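Local coordinates for protein catalase (Exiguobacterium oxidotolerans, PDB 2J2M) that breaks down hydrogen peroxide to water and oxygen at a haem group buried within its fold, at residues V88-R93 against G295-N300; G112-F117 against D125-N130; F315-L320 against Q333-S338. One frame throughout, in Å; residues are numbered along the deposited sequence.

Overall arrangement
Interactions 1 and 2 share one curled antiparallel sheet, their centres about 11 Å apart. Strands 87-95 and 112-119 are neighbours there, with Arg93 N 2.8 Å from Ser114 O. Interaction 3 joins a loop and helix 330-346 to the hairpin of interaction 2, centres about 12 Å apart. The joint includes probable hydrogen bonds of Val127 O with Arg335 NH2 at 2.8 Å and Asp125 N with Val319 O at 2.9 Å. Interactions 1 and 3 have centres about 20 Å apart, yet Arg93 CB packs 3.8 Å from Phe315 CE2. All three touch the haem: interaction 1 at a propionate, interaction 2 at methyls and a propionate arm, interaction 3 at the porphyrin face (Arg335) and a propionate (Phe315).

Interaction 1 (V88-R93 against G295-N300); sequences VPVFAR and GTMTLN. With HEM (protoporphyrin IX containing Fe), chain E.
Inside the curled antiparallel sheet of the catalase beta-barrel, Val90 and Ala92 of strand 87-95 meet Met297 and Leu299 of strand 292-302. Strand 59-68 pairs with both and so lies between them in the sheet: their axes come no nearer than 8.5 Å, their directions differ by 68°, and no hydrogen bond links them. With chi2 at 175°, the Met297 chain reaches out straight as far as SD, which arrives 4.0 Å from Val90 CG2. Beyond it, Leu299 turns both methyls to Ala92, CD1 and CD2 each 4.0 Å from Ala92 CB. Phe66 and Trp258 pack around the same methionine. Alternation along the strand turns Arg93 the other way, to the haem. Its NH1 donates to propionate O2A over 3.1 Å at 155°, the oxygen sitting at the guanidinium edge; NH1 also serves His56 O, and Arg53 NE is another donor to the haem. A leucine in place of Arg93 would probably leave O2A short of a donor and of nearby positive charge, and His56 O without this partner. The chemistry is thus divided by strand face: dispersion contacts join the strands on one, while on the other an arginine probably helps to neutralise the haem propionate.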
loop_
_atom_site.group_PDB
_atom_site.type_symbol
_atom_site.label_atom_id
_atom_site.label_comp_id
_atom_site.label_asym_id
_atom_site.label_seq_id
_atom_site.Cartn_x
_atom_site.Cartn_y
_atom_site.Cartn_z
ATOM N N VAL A 88 -8.314 -31.683 -15.228
ATOM C CA VAL A 88 -8.471 -30.362 -14.658
ATOM C C VAL A 88 -7.220 -29.534 -14.900
ATOM O O VAL A 88 -6.100 -30.012 -14.681
ATOM C CB VAL A 88 -8.946 -30.407 -13.151
ATOM C CG1 VAL A 88 -8.555 -31.698 -12.483
ATOM C CG2 VAL A 88 -8.452 -29.220 -12.363
ATOM N N PRO A 89 -7.406 -28.284 -15.371
ATOM C CA PRO A 89 -6.221 -27.436 -15.551
ATOM C C PRO A 89 -5.611 -27.200 -14.162
ATOM O O PRO A 89 -6.358 -27.057 -13.185
ATOM C CB PRO A 89 -6.781 -26.125 -16.132
ATOM C CG PRO A 89 -8.249 -26.407 -16.488
ATOM C CD PRO A 89 -8.671 -27.614 -15.718
ATOM N N VAL A 90 -4.280 -27.227 -14.093
ATOM C CA VAL A 90 -3.526 -26.875 -12.903
ATOM C C VAL A 90 -2.417 -25.862 -13.236
ATOM O O VAL A 90 -1.895 -25.805 -14.370
ATOM C CB VAL A 90 -2.872 -28.114 -12.190
ATOM C CG1 VAL A 90 -3.922 -29.117 -11.718
ATOM C CG2 VAL A 90 -1.838 -28.796 -13.080
ATOM N N PHE A 91 -2.083 -25.058 -12.229
ATOM C CA PHE A 91 -0.850 -24.272 -12.246
ATOM C C PHE A 91 -0.029 -24.695 -11.017
ATOM O O PHE A 91 -0.560 -24.824 -9.924
ATOM C CB PHE A 91 -1.142 -22.759 -12.271
ATOM C CG PHE A 91 0.105 -21.899 -12.366
ATOM C CD1 PHE A 91 0.797 -21.775 -13.573
ATOM C CD2 PHE A 91 0.590 -21.226 -11.257
ATOM C CE1 PHE A 91 1.925 -21.001 -13.669
ATOM C CE2 PHE A 91 1.744 -20.427 -11.350
ATOM C CZ PHE A 91 2.414 -20.325 -12.560
ATOM N N ALA A 92 1.248 -24.970 -11.225
ATOM C CA ALA A 92 2.102 -25.447 -10.145
ATOM C C ALA A 92 3.251 -24.494 -9.877
ATOM O O ALA A 92 3.695 -23.787 -10.784
ATOM C CB ALA A 92 2.627 -26.844 -10.458
ATOM N N ARG A 93 3.709 -24.464 -8.633
ATOM C CA ARG A 93 4.866 -23.657 -8.240
ATOM C C ARG A 93 5.698 -24.462 -7.250
ATOM O O ARG A 93 5.178 -24.950 -6.250
ATOM C CB ARG A 93 4.468 -22.289 -7.627
ATOM C CG ARG A 93 5.681 -21.411 -7.226
ATOM C CD ARG A 93 5.317 -19.960 -6.859
ATOM N NE ARG A 93 6.473 -19.050 -6.660
ATOM C CZ ARG A 93 7.239 -18.988 -5.556
ATOM N NH1 ARG A 93 7.021 -19.831 -4.535
ATOM N NH2 ARG A 93 8.239 -18.097 -5.475
ATOM N N GLY A 295 -4.392 -40.304 -9.602
ATOM C CA GLY A 295 -4.210 -39.783 -10.943
ATOM C C GLY A 295 -2.799 -39.297 -11.139
ATOM O O GLY A 295 -1.894 -39.656 -10.374
ATOM N N THR A 296 -2.623 -38.505 -12.196
ATOM C CA THR A 296 -1.321 -38.018 -12.612
ATOM C C THR A 296 -1.328 -36.583 -13.170
ATOM O O THR A 296 -2.204 -36.188 -13.952
ATOM C CB THR A 296 -0.533 -39.078 -13.504
ATOM O OG1 THR A 296 -0.024 -38.481 -14.713
ATOM C CG2 THR A 296 -1.377 -40.291 -13.808
ATOM N N MET A 297 -0.358 -35.796 -12.713
ATOM C CA MET A 297 -0.205 -34.437 -13.176
ATOM C C MET A 297 0.909 -34.386 -14.212
ATOM O O MET A 297 1.991 -34.969 -14.011
ATOM C CB MET A 297 0.084 -33.491 -12.003
ATOM C CG MET A 297 0.596 -32.097 -12.410
ATOM S SD MET A 297 0.802 -30.910 -11.030
ATOM C CE MET A 297 2.167 -31.625 -10.134
ATOM N N THR A 298 0.631 -33.687 -15.314
ATOM C CA THR A 298 1.608 -33.412 -16.354
ATOM C C THR A 298 1.741 -31.894 -16.494
ATOM O O THR A 298 0.750 -31.225 -16.735
ATOM C CB THR A 298 1.144 -34.035 -17.696
ATOM O OG1 THR A 298 1.000 -35.451 -17.520
ATOM C CG2 THR A 298 2.144 -33.750 -18.843
ATOM N N LEU A 299 2.943 -31.357 -16.289
ATOM C CA LEU A 299 3.232 -29.944 -16.583
ATOM C C LEU A 299 3.812 -29.785 -18.017
ATOM O O LEU A 299 4.944 -30.174 -18.307
ATOM C CB LEU A 299 4.194 -29.366 -15.541
ATOM C CG LEU A 299 3.758 -28.718 -14.216
ATOM C CD1 LEU A 299 2.340 -29.022 -13.800
ATOM C CD2 LEU A 299 4.727 -29.056 -13.121
ATOM N N ASN A 300 3.015 -29.195 -18.899
ATOM C CA ASN A 300 3.322 -29.197 -20.321
ATOM C C ASN A 300 3.424 -27.802 -20.981
ATOM O O ASN A 300 3.601 -27.693 -22.191
ATOM C CB ASN A 300 2.317 -30.092 -21.070
ATOM C CG ASN A 300 0.851 -29.671 -20.871
ATOM O OD1 ASN A 300 0.540 -28.570 -20.434
ATOM N ND2 ASN A 300 -0.047 -30.573 -21.197
HETATM C CHA HEM E . 4.508 -20.250 1.742
HETATM C CHB HEM E . 4.697 -25.061 2.544
HETATM C CHC HEM E . 3.905 -24.251 7.234
HETATM C CHD HEM E . 3.041 -19.591 6.346
HETATM C C1A HEM E . 4.587 -21.624 1.531
HETATM C C2A HEM E . 4.738 -22.314 0.252
HETATM C C3A HEM E . 4.791 -23.648 0.481
HETATM C C4A HEM E . 4.681 -23.846 1.903
HETATM C CMA HEM E . 4.940 -24.797 -0.546
HETATM C CAA HEM E . 4.837 -21.592 -1.116
HETATM C CBA HEM E . 3.485 -21.430 -1.816
HETATM C CGA HEM E . 3.765 -20.772 -3.149
HETATM O O1A HEM E . 3.367 -19.594 -3.356
HETATM O O2A HEM E . 4.419 -21.426 -4.005
HETATM C C1B HEM E . 4.436 -25.278 3.871
HETATM C C2B HEM E . 4.187 -26.561 4.509
HETATM C C3B HEM E . 3.977 -26.311 5.801
HETATM C C4B HEM E . 4.078 -24.888 6.019
HETATM C CMB HEM E . 4.125 -27.952 3.816
HETATM C CAB HEM E . 3.621 -27.322 6.904
HETATM C CBB HEM E . 4.217 -28.507 6.986
HETATM C C1C HEM E . 3.507 -22.953 7.420
HETATM C C2C HEM E . 2.946 -22.375 8.625
HETATM C C3C HEM E . 2.703 -21.078 8.348
HETATM C C4C HEM E . 3.112 -20.805 6.980
HETATM C CMC HEM E . 2.640 -23.118 9.959
HETATM C CAC HEM E . 2.126 -19.998 9.293
HETATM C CBC HEM E . 0.820 -19.940 9.578
HETATM C C1D HEM E . 3.377 -19.293 5.044
HETATM C C2D HEM E . 3.286 -17.976 4.445
HETATM C C3D HEM E . 3.733 -18.185 2.999
HETATM C C4D HEM E . 4.053 -19.603 2.874
HETATM C CMD HEM E . 2.784 -16.658 5.124
HETATM C CAD HEM E . 3.819 -17.122 1.888
HETATM C CBD HEM E . 2.616 -17.331 0.965
HETATM C CGD HEM E . 2.401 -16.164 0.020
HETATM O O1D HEM E . 3.029 -15.062 0.159
HETATM O O2D HEM E . 1.559 -16.336 -0.886
HETATM N NA HEM E . 4.551 -22.605 2.505
HETATM N NB HEM E . 4.369 -24.281 4.820
HETATM N NC HEM E . 3.587 -21.972 6.446
HETATM N ND HEM E . 3.816 -20.204 4.096
HETATM FE FE HEM E . 3.787 -22.281 4.401
#

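Interaction 2 (G112-F117 against D125-N130); sequences GFSVKF and DFVGNN. With HEM (protoporphyrin IX containing Fe), chain E.
Strands 112-119 and 122-129 form a beta hairpin, and its antiparallel pairing is fixed by two hydrogen-bonded pairs, Phe113 with Gly128 and Val115 with Phe126. Among these backbone bonds, Val115 N to Phe126 O measures 2.7 Å and Gly128 N to Phe113 O 3.0 Å. The intervening pair, Ser114 with Val127, is non-hydrogen-bonded, and there Ser114 CA approaches Phe126 O to 3.2 Å. The charged contact lies on the side of the sheet shared by Lys116 and Asp125, whose side chains run alongside each other. Bends at chi3 (-68°) and chi4 (-50°) fold the lysine back, so that NZ meets OD2 of Asp125 at 2.7 Å on its syn side in a salt bridge. NZ also bonds Gly314 O, and Asp125 OD1 accepts from Asn316 N, which ties the pair to the loop after helix 307-311. Apolar contacts occupy the opposite face: Phe113 CD1 lies 3.9 Å from Phe126 CE1, with the ring planes at 83°, and Phe126 CB sits at the edge of the Phe117 ring. Trp217 packs against all three phenylalanines. Finally, the hairpin meets the haem: Val127 CG1 is 3.8 Å from C3A, and Gly112 CA lies 3.4 Å from methyl CMA.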
loop_
_atom_site.group_PDB
_atom_site.type_symbol
_atom_site.label_atom_id
_atom_site.label_comp_id
_atom_site.label_asym_id
_atom_site.label_seq_id
_atom_site.Cartn_x
_atom_site.Cartn_y
_atom_site.Cartn_z
ATOM N N GLY A 112 9.172 -26.515 -1.551
ATOM C CA GLY A 112 7.736 -26.306 -1.724
ATOM C C GLY A 112 7.196 -26.972 -2.984
ATOM O O GLY A 112 7.868 -26.991 -4.029
ATOM N N PHE A 113 5.979 -27.507 -2.864
ATOM C CA PHE A 113 5.273 -28.238 -3.918
ATOM C C PHE A 113 3.783 -27.793 -3.929
ATOM O O PHE A 113 2.945 -28.321 -3.195
ATOM C CB PHE A 113 5.417 -29.756 -3.649
ATOM C CG PHE A 113 5.009 -30.646 -4.808
ATOM C CD1 PHE A 113 3.769 -30.516 -5.412
ATOM C CD2 PHE A 113 5.875 -31.649 -5.264
ATOM C CE1 PHE A 113 3.401 -31.352 -6.468
ATOM C CE2 PHE A 113 5.526 -32.490 -6.308
ATOM C CZ PHE A 113 4.279 -32.336 -6.913
ATOM N N SER A 114 3.471 -26.798 -4.746
ATOM C CA SER A 114 2.153 -26.174 -4.729
ATOM C C SER A 114 1.424 -26.386 -6.069
ATOM O O SER A 114 1.990 -26.151 -7.147
ATOM C CB SER A 114 2.263 -24.658 -4.412
ATOM O OG SER A 114 2.828 -24.416 -3.131
ATOM N N VAL A 115 0.163 -26.800 -5.983
ATOM C CA VAL A 115 -0.675 -27.055 -7.163
ATOM C C VAL A 115 -2.093 -26.481 -6.984
ATOM O O VAL A 115 -2.830 -26.882 -6.077
ATOM C CB VAL A 115 -0.731 -28.561 -7.527
ATOM C CG1 VAL A 115 -1.635 -28.798 -8.747
ATOM C CG2 VAL A 115 0.657 -29.077 -7.815
ATOM N N LYS A 116 -2.434 -25.526 -7.851
ATOM C CA LYS A 116 -3.772 -24.922 -7.929
ATOM C C LYS A 116 -4.587 -25.658 -8.994
ATOM O O LYS A 116 -4.172 -25.732 -10.170
ATOM C CB LYS A 116 -3.676 -23.422 -8.295
ATOM C CG LYS A 116 -5.028 -22.665 -8.368
ATOM C CD LYS A 116 -4.887 -21.139 -8.640
ATOM C CE LYS A 116 -4.249 -20.369 -7.485
ATOM N NZ LYS A 116 -4.898 -20.662 -6.175
ATOM N N PHE A 117 -5.730 -26.203 -8.570
ATOM C CA PHE A 117 -6.633 -26.981 -9.434
ATOM C C PHE A 117 -7.813 -26.102 -9.711
ATOM O O PHE A 117 -8.517 -25.719 -8.786
ATOM C CB PHE A 117 -7.157 -28.242 -8.735
ATOM C CG PHE A 117 -6.109 -29.279 -8.462
ATOM C CD1 PHE A 117 -5.105 -29.054 -7.516
ATOM C CD2 PHE A 117 -6.153 -30.513 -9.118
ATOM C CE1 PHE A 117 -4.144 -30.062 -7.241
ATOM C CE2 PHE A 117 -5.215 -31.501 -8.865
ATOM C CZ PHE A 117 -4.197 -31.272 -7.929
ATOM N N ASP A 125 -6.380 -25.671 -3.604
ATOM C CA ASP A 125 -4.929 -25.574 -3.586
ATOM C C ASP A 125 -4.332 -26.730 -2.812
ATOM O O ASP A 125 -4.694 -26.924 -1.650
ATOM C CB ASP A 125 -4.472 -24.250 -2.968
ATOM C CG ASP A 125 -4.865 -23.044 -3.797
ATOM O OD1 ASP A 125 -5.062 -21.977 -3.183
ATOM O OD2 ASP A 125 -4.965 -23.144 -5.046
ATOM N N PHE A 126 -3.471 -27.510 -3.468
ATOM C CA PHE A 126 -2.516 -28.364 -2.769
ATOM C C PHE A 126 -1.250 -27.549 -2.461
ATOM O O PHE A 126 -0.639 -26.983 -3.361
ATOM C CB PHE A 126 -2.159 -29.647 -3.564
ATOM C CG PHE A 126 -1.076 -30.495 -2.905
ATOM C CD1 PHE A 126 0.286 -30.208 -3.105
ATOM C CD2 PHE A 126 -1.413 -31.551 -2.057
ATOM C CE1 PHE A 126 1.302 -30.991 -2.487
ATOM C CE2 PHE A 126 -0.417 -32.347 -1.433
ATOM C CZ PHE A 126 0.944 -32.062 -1.639
ATOM N N VAL A 127 -0.878 -27.458 -1.188
ATOM C CA VAL A 127 0.302 -26.666 -0.802
ATOM C C VAL A 127 1.112 -27.514 0.177
ATOM O O VAL A 127 0.830 -27.551 1.373
ATOM C CB VAL A 127 -0.108 -25.273 -0.207
ATOM C CG1 VAL A 127 1.122 -24.409 0.129
ATOM C CG2 VAL A 127 -1.040 -24.537 -1.176
ATOM N N GLY A 128 2.065 -28.267 -0.360
ATOM C CA GLY A 128 2.891 -29.155 0.438
ATOM C C GLY A 128 4.385 -28.898 0.249
ATOM O O GLY A 128 4.772 -27.928 -0.391
ATOM N N ASN A 129 5.204 -29.783 0.831
ATOM C CA ASN A 129 6.658 -29.807 0.678
ATOM C C ASN A 129 7.069 -31.205 0.183
ATOM O O ASN A 129 6.262 -32.141 0.234
ATOM C CB ASN A 129 7.338 -29.523 2.023
ATOM C CG ASN A 129 7.447 -28.029 2.342
ATOM O OD1 ASN A 129 7.419 -27.188 1.449
ATOM N ND2 ASN A 129 7.623 -27.705 3.627
ATOM N N ASN A 130 8.306 -31.363 -0.294
ATOM C CA ASN A 130 8.773 -32.699 -0.666
ATOM C C ASN A 130 8.829 -33.619 0.547
ATOM O O ASN A 130 8.360 -34.759 0.502
ATOM C CB ASN A 130 10.099 -32.678 -1.446
ATOM C CG ASN A 130 11.244 -31.976 -0.694
ATOM O OD1 ASN A 130 11.034 -31.075 0.129
ATOM N ND2 ASN A 130 12.473 -32.392 -1.001
HETATM C CHA HEM E . 4.508 -20.250 1.742
HETATM C CHB HEM E . 4.697 -25.061 2.544
HETATM C CHC HEM E . 3.905 -24.251 7.234
HETATM C CHD HEM E . 3.041 -19.591 6.346
HETATM C C1A HEM E . 4.587 -21.624 1.531
HETATM C C2A HEM E . 4.738 -22.314 0.252
HETATM C C3A HEM E . 4.791 -23.648 0.481
HETATM C C4A HEM E . 4.681 -23.846 1.903
HETATM C CMA HEM E . 4.940 -24.797 -0.546
HETATM C CAA HEM E . 4.837 -21.592 -1.116
HETATM C CBA HEM E . 3.485 -21.430 -1.816
HETATM C CGA HEM E . 3.765 -20.772 -3.149
HETATM O O1A HEM E . 3.367 -19.594 -3.356
HETATM O O2A HEM E . 4.419 -21.426 -4.005
HETATM C C1B HEM E . 4.436 -25.278 3.871
HETATM C C2B HEM E . 4.187 -26.561 4.509
HETATM C C3B HEM E . 3.977 -26.311 5.801
HETATM C C4B HEM E . 4.078 -24.888 6.019
HETATM C CMB HEM E . 4.125 -27.952 3.816
HETATM C CAB HEM E . 3.621 -27.322 6.904
HETATM C CBB HEM E . 4.217 -28.507 6.986
HETATM C C1C HEM E . 3.507 -22.953 7.420
HETATM C C2C HEM E . 2.946 -22.375 8.625
HETATM C C3C HEM E . 2.703 -21.078 8.348
HETATM C C4C HEM E . 3.112 -20.805 6.980
HETATM C CMC HEM E . 2.640 -23.118 9.959
HETATM C CAC HEM E . 2.126 -19.998 9.293
HETATM C CBC HEM E . 0.820 -19.940 9.578
HETATM C C1D HEM E . 3.377 -19.293 5.044
HETATM C C2D HEM E . 3.286 -17.976 4.445
HETATM C C3D HEM E . 3.733 -18.185 2.999
HETATM C C4D HEM E . 4.053 -19.603 2.874
HETATM C CMD HEM E . 2.784 -16.658 5.124
HETATM C CAD HEM E . 3.819 -17.122 1.888
HETATM C CBD HEM E . 2.616 -17.331 0.965
HETATM C CGD HEM E . 2.401 -16.164 0.020
HETATM O O1D HEM E . 3.029 -15.062 0.159
HETATM O O2D HEM E . 1.559 -16.336 -0.886
HETATM N NA HEM E . 4.551 -22.605 2.505
HETATM N NB HEM E . 4.369 -24.281 4.820
HETATM N NC HEM E . 3.587 -21.972 6.446
HETATM N ND HEM E . 3.816 -20.204 4.096
HETATM FE FE HEM E . 3.787 -22.281 4.401
#

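Interaction 3 (F315-L320 against Q333-S338); sequences FNPGVL and QGRLFS. With HEM (protoporphyrin IX containing Fe), chain E.
Two torsions bring the key groups together: chi1 of -178° swings the Asn316 amide, trans to its main-chain nitrogen, against helix 330-346, and chi3 of 80° bends Arg335 so that its guanidinium slips between Pro317 and the haem. The helix carries the sequence Arg-Leu-Phe-Ser-Tyr from Arg335 on, which fits the proximal haem signature of catalases. Facing it, residues 316-319 make a type I beta turn, and the Asn316 side chain adds an Asx turn at its start. Asn316 is used at both ends of its amide. ND2 donates to Leu336 O over 2.8 Å at a nearly straight 167°, the acceptor lying close to the amide plane, and Ser340 OG is a second partner of ND2. OD1 accepts from Gly318 N at 2.9 Å, the donor standing well above the carbonyl plane. One side chain therefore shapes the turn and ties it to the helix.

The Arg335 guanidinium is covered on both faces: Pro317 CG stands 3.5 Å above its plane on one, and haem C3B 3.4 Å on the other, each over the centre. Hydrogen bonds from NE to Tyr339 OH and from NH2 to Val127 O would hinder rotation of this flat group, and its charge probably influences the porphyrin beneath it. The contact also borders subunit interfaces, since Leu336 packs on Glu34 of a second subunit and Ser338 OG bonds Asp46 of a third. Beside the turn, Leu336 CD2 presses on the backbone of Gly318, 3.4 Å from its CA.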
loop_
_atom_site.group_PDB
_atom_site.type_symbol
_atom_site.label_atom_id
_atom_site.label_comp_id
_atom_site.label_asym_id
_atom_site.label_seq_id
_atom_site.Cartn_x
_atom_site.Cartn_y
_atom_site.Cartn_z
ATOM N N PHE A 315 -1.476 -19.408 -3.136
ATOM C CA PHE A 315 -2.117 -20.661 -2.754
ATOM C C PHE A 315 -2.400 -20.696 -1.249
ATOM O O PHE A 315 -1.736 -20.024 -0.463
ATOM C CB PHE A 315 -1.241 -21.870 -3.052
ATOM C CG PHE A 315 -0.621 -21.905 -4.416
ATOM C CD1 PHE A 315 -1.208 -22.645 -5.440
ATOM C CD2 PHE A 315 0.618 -21.306 -4.644
ATOM C CE1 PHE A 315 -0.586 -22.737 -6.689
ATOM C CE2 PHE A 315 1.240 -21.396 -5.877
ATOM C CZ PHE A 315 0.636 -22.107 -6.910
ATOM N N ASN A 316 -3.373 -21.513 -0.856
ATOM C CA ASN A 316 -3.739 -21.693 0.554
ATOM C C ASN A 316 -4.251 -23.116 0.730
ATOM O O ASN A 316 -5.172 -23.513 0.026
ATOM C CB ASN A 316 -4.808 -20.660 0.998
ATOM C CG ASN A 316 -5.181 -20.786 2.486
ATOM O OD1 ASN A 316 -4.858 -21.775 3.132
ATOM N ND2 ASN A 316 -5.863 -19.786 3.021
ATOM N N PRO A 317 -3.624 -23.901 1.632
ATOM C CA PRO A 317 -4.053 -25.312 1.858
ATOM C C PRO A 317 -5.496 -25.442 2.351
ATOM O O PRO A 317 -6.091 -26.503 2.253
ATOM C CB PRO A 317 -3.088 -25.829 2.941
ATOM C CG PRO A 317 -2.416 -24.599 3.516
ATOM C CD PRO A 317 -2.444 -23.536 2.445
ATOM N N GLY A 318 -6.048 -24.369 2.893
ATOM C CA GLY A 318 -7.422 -24.402 3.327
ATOM C C GLY A 318 -8.330 -23.807 2.283
ATOM O O GLY A 318 -9.475 -23.480 2.593
ATOM N N VAL A 319 -7.812 -23.617 1.063
ATOM C CA VAL A 319 -8.649 -23.343 -0.106
ATOM C C VAL A 319 -9.038 -24.712 -0.711
ATOM O O VAL A 319 -8.301 -25.320 -1.492
ATOM C CB VAL A 319 -7.972 -22.341 -1.094
ATOM C CG1 VAL A 319 -8.649 -22.334 -2.487
ATOM C CG2 VAL A 319 -8.022 -20.947 -0.510
ATOM N N LEU A 320 -10.207 -25.198 -0.295
ATOM C CA LEU A 320 -10.638 -26.567 -0.609
ATOM C C LEU A 320 -11.964 -26.564 -1.325
ATOM O O LEU A 320 -12.721 -25.622 -1.177
ATOM C CB LEU A 320 -10.772 -27.380 0.681
ATOM C CG LEU A 320 -9.522 -27.491 1.556
ATOM C CD1 LEU A 320 -9.914 -28.144 2.841
ATOM C CD2 LEU A 320 -8.485 -28.311 0.845
ATOM N N GLN A 333 -4.011 -25.585 10.947
ATOM C CA GLN A 333 -5.014 -24.604 11.328
ATOM C C GLN A 333 -4.597 -23.109 11.184
ATOM O O GLN A 333 -5.422 -22.258 10.788
ATOM C CB GLN A 333 -5.535 -24.933 12.726
ATOM C CG GLN A 333 -6.423 -26.197 12.749
ATOM C CD GLN A 333 -7.852 -25.869 12.485
ATOM O OE1 GLN A 333 -8.336 -24.845 12.933
ATOM N NE2 GLN A 333 -8.531 -26.709 11.722
ATOM N N GLY A 334 -3.337 -22.803 11.501
ATOM C CA GLY A 334 -2.814 -21.445 11.366
ATOM C C GLY A 334 -2.581 -21.071 9.911
ATOM O O GLY A 334 -2.814 -19.933 9.501
ATOM N N ARG A 335 -2.127 -22.040 9.126
ATOM C CA ARG A 335 -1.973 -21.851 7.692
ATOM C C ARG A 335 -3.287 -21.417 7.023
ATOM O O ARG A 335 -3.278 -20.508 6.170
ATOM C CB ARG A 335 -1.402 -23.109 7.027
ATOM C CG ARG A 335 0.026 -23.459 7.442
ATOM C CD ARG A 335 0.443 -24.798 6.834
ATOM N NE ARG A 335 0.877 -24.715 5.420
ATOM C CZ ARG A 335 0.747 -25.711 4.541
ATOM N NH1 ARG A 335 0.160 -26.851 4.899
ATOM N NH2 ARG A 335 1.178 -25.567 3.298
ATOM N N LEU A 336 -4.417 -22.013 7.424
ATOM C CA LEU A 336 -5.697 -21.643 6.834
ATOM C C LEU A 336 -5.868 -20.131 6.755
ATOM O O LEU A 336 -6.316 -19.619 5.737
ATOM C CB LEU A 336 -6.860 -22.272 7.595
ATOM C CG LEU A 336 -6.750 -23.768 7.893
ATOM C CD1 LEU A 336 -7.881 -24.128 8.805
ATOM C CD2 LEU A 336 -6.716 -24.668 6.621
ATOM N N PHE A 337 -5.478 -19.435 7.825
ATOM C CA PHE A 337 -5.534 -17.976 7.921
ATOM C C PHE A 337 -4.392 -17.282 7.189
ATOM O O PHE A 337 -4.612 -16.321 6.454
ATOM C CB PHE A 337 -5.539 -17.499 9.395
ATOM C CG PHE A 337 -5.297 -16.001 9.556
ATOM C CD1 PHE A 337 -6.238 -15.076 9.117
ATOM C CD2 PHE A 337 -4.109 -15.529 10.140
ATOM C CE1 PHE A 337 -6.003 -13.717 9.251
ATOM C CE2 PHE A 337 -3.854 -14.162 10.298
ATOM C CZ PHE A 337 -4.791 -13.250 9.846
ATOM N N SER A 338 -3.183 -17.773 7.421
ATOM C CA SER A 338 -1.937 -17.070 7.096
ATOM C C SER A 338 -1.764 -16.750 5.627
ATOM O O SER A 338 -1.403 -15.630 5.290
ATOM C CB SER A 338 -0.743 -17.901 7.574
ATOM O OG SER A 338 0.501 -17.244 7.342
HETATM C CHA HEM E . 4.508 -20.250 1.742
HETATM C CHB HEM E . 4.697 -25.061 2.544
HETATM C CHC HEM E . 3.905 -24.251 7.234
HETATM C CHD HEM E . 3.041 -19.591 6.346
HETATM C C1A HEM E . 4.587 -21.624 1.531
HETATM C C2A HEM E . 4.738 -22.314 0.252
HETATM C C3A HEM E . 4.791 -23.648 0.481
HETATM C C4A HEM E . 4.681 -23.846 1.903
HETATM C CMA HEM E . 4.940 -24.797 -0.546
HETATM C CAA HEM E . 4.837 -21.592 -1.116
HETATM C CBA HEM E . 3.485 -21.430 -1.816
HETATM C CGA HEM E . 3.765 -20.772 -3.149
HETATM O O1A HEM E . 3.367 -19.594 -3.356
HETATM O O2A HEM E . 4.419 -21.426 -4.005
HETATM C C1B HEM E . 4.436 -25.278 3.871
HETATM C C2B HEM E . 4.187 -26.561 4.509
HETATM C C3B HEM E . 3.977 -26.311 5.801
HETATM C C4B HEM E . 4.078 -24.888 6.019
HETATM C CMB HEM E . 4.125 -27.952 3.816
HETATM C CAB HEM E . 3.621 -27.322 6.904
HETATM C CBB HEM E . 4.217 -28.507 6.986
HETATM C C1C HEM E . 3.507 -22.953 7.420
HETATM C C2C HEM E . 2.946 -22.375 8.625
HETATM C C3C HEM E . 2.703 -21.078 8.348
HETATM C C4C HEM E . 3.112 -20.805 6.980
HETATM C CMC HEM E . 2.640 -23.118 9.959
HETATM C CAC HEM E . 2.126 -19.998 9.293
HETATM C CBC HEM E . 0.820 -19.940 9.578
HETATM C C1D HEM E . 3.377 -19.293 5.044
HETATM C C2D HEM E . 3.286 -17.976 4.445
HETATM C C3D HEM E . 3.733 -18.185 2.999
HETATM C C4D HEM E . 4.053 -19.603 2.874
HETATM C CMD HEM E . 2.784 -16.658 5.124
HETATM C CAD HEM E . 3.819 -17.122 1.888
HETATM C CBD HEM E . 2.616 -17.331 0.965
HETATM C CGD HEM E . 2.401 -16.164 0.020
HETATM O O1D HEM E . 3.029 -15.062 0.159
HETATM O O2D HEM E . 1.559 -16.336 -0.886
HETATM N NA HEM E . 4.551 -22.605 2.505
HETATM N NB HEM E . 4.369 -24.281 4.820
HETATM N NC HEM E . 3.587 -21.972 6.446
HETATM N ND HEM E . 3.816 -20.204 4.096
HETATM FE FE HEM E . 3.787 -22.281 4.401
#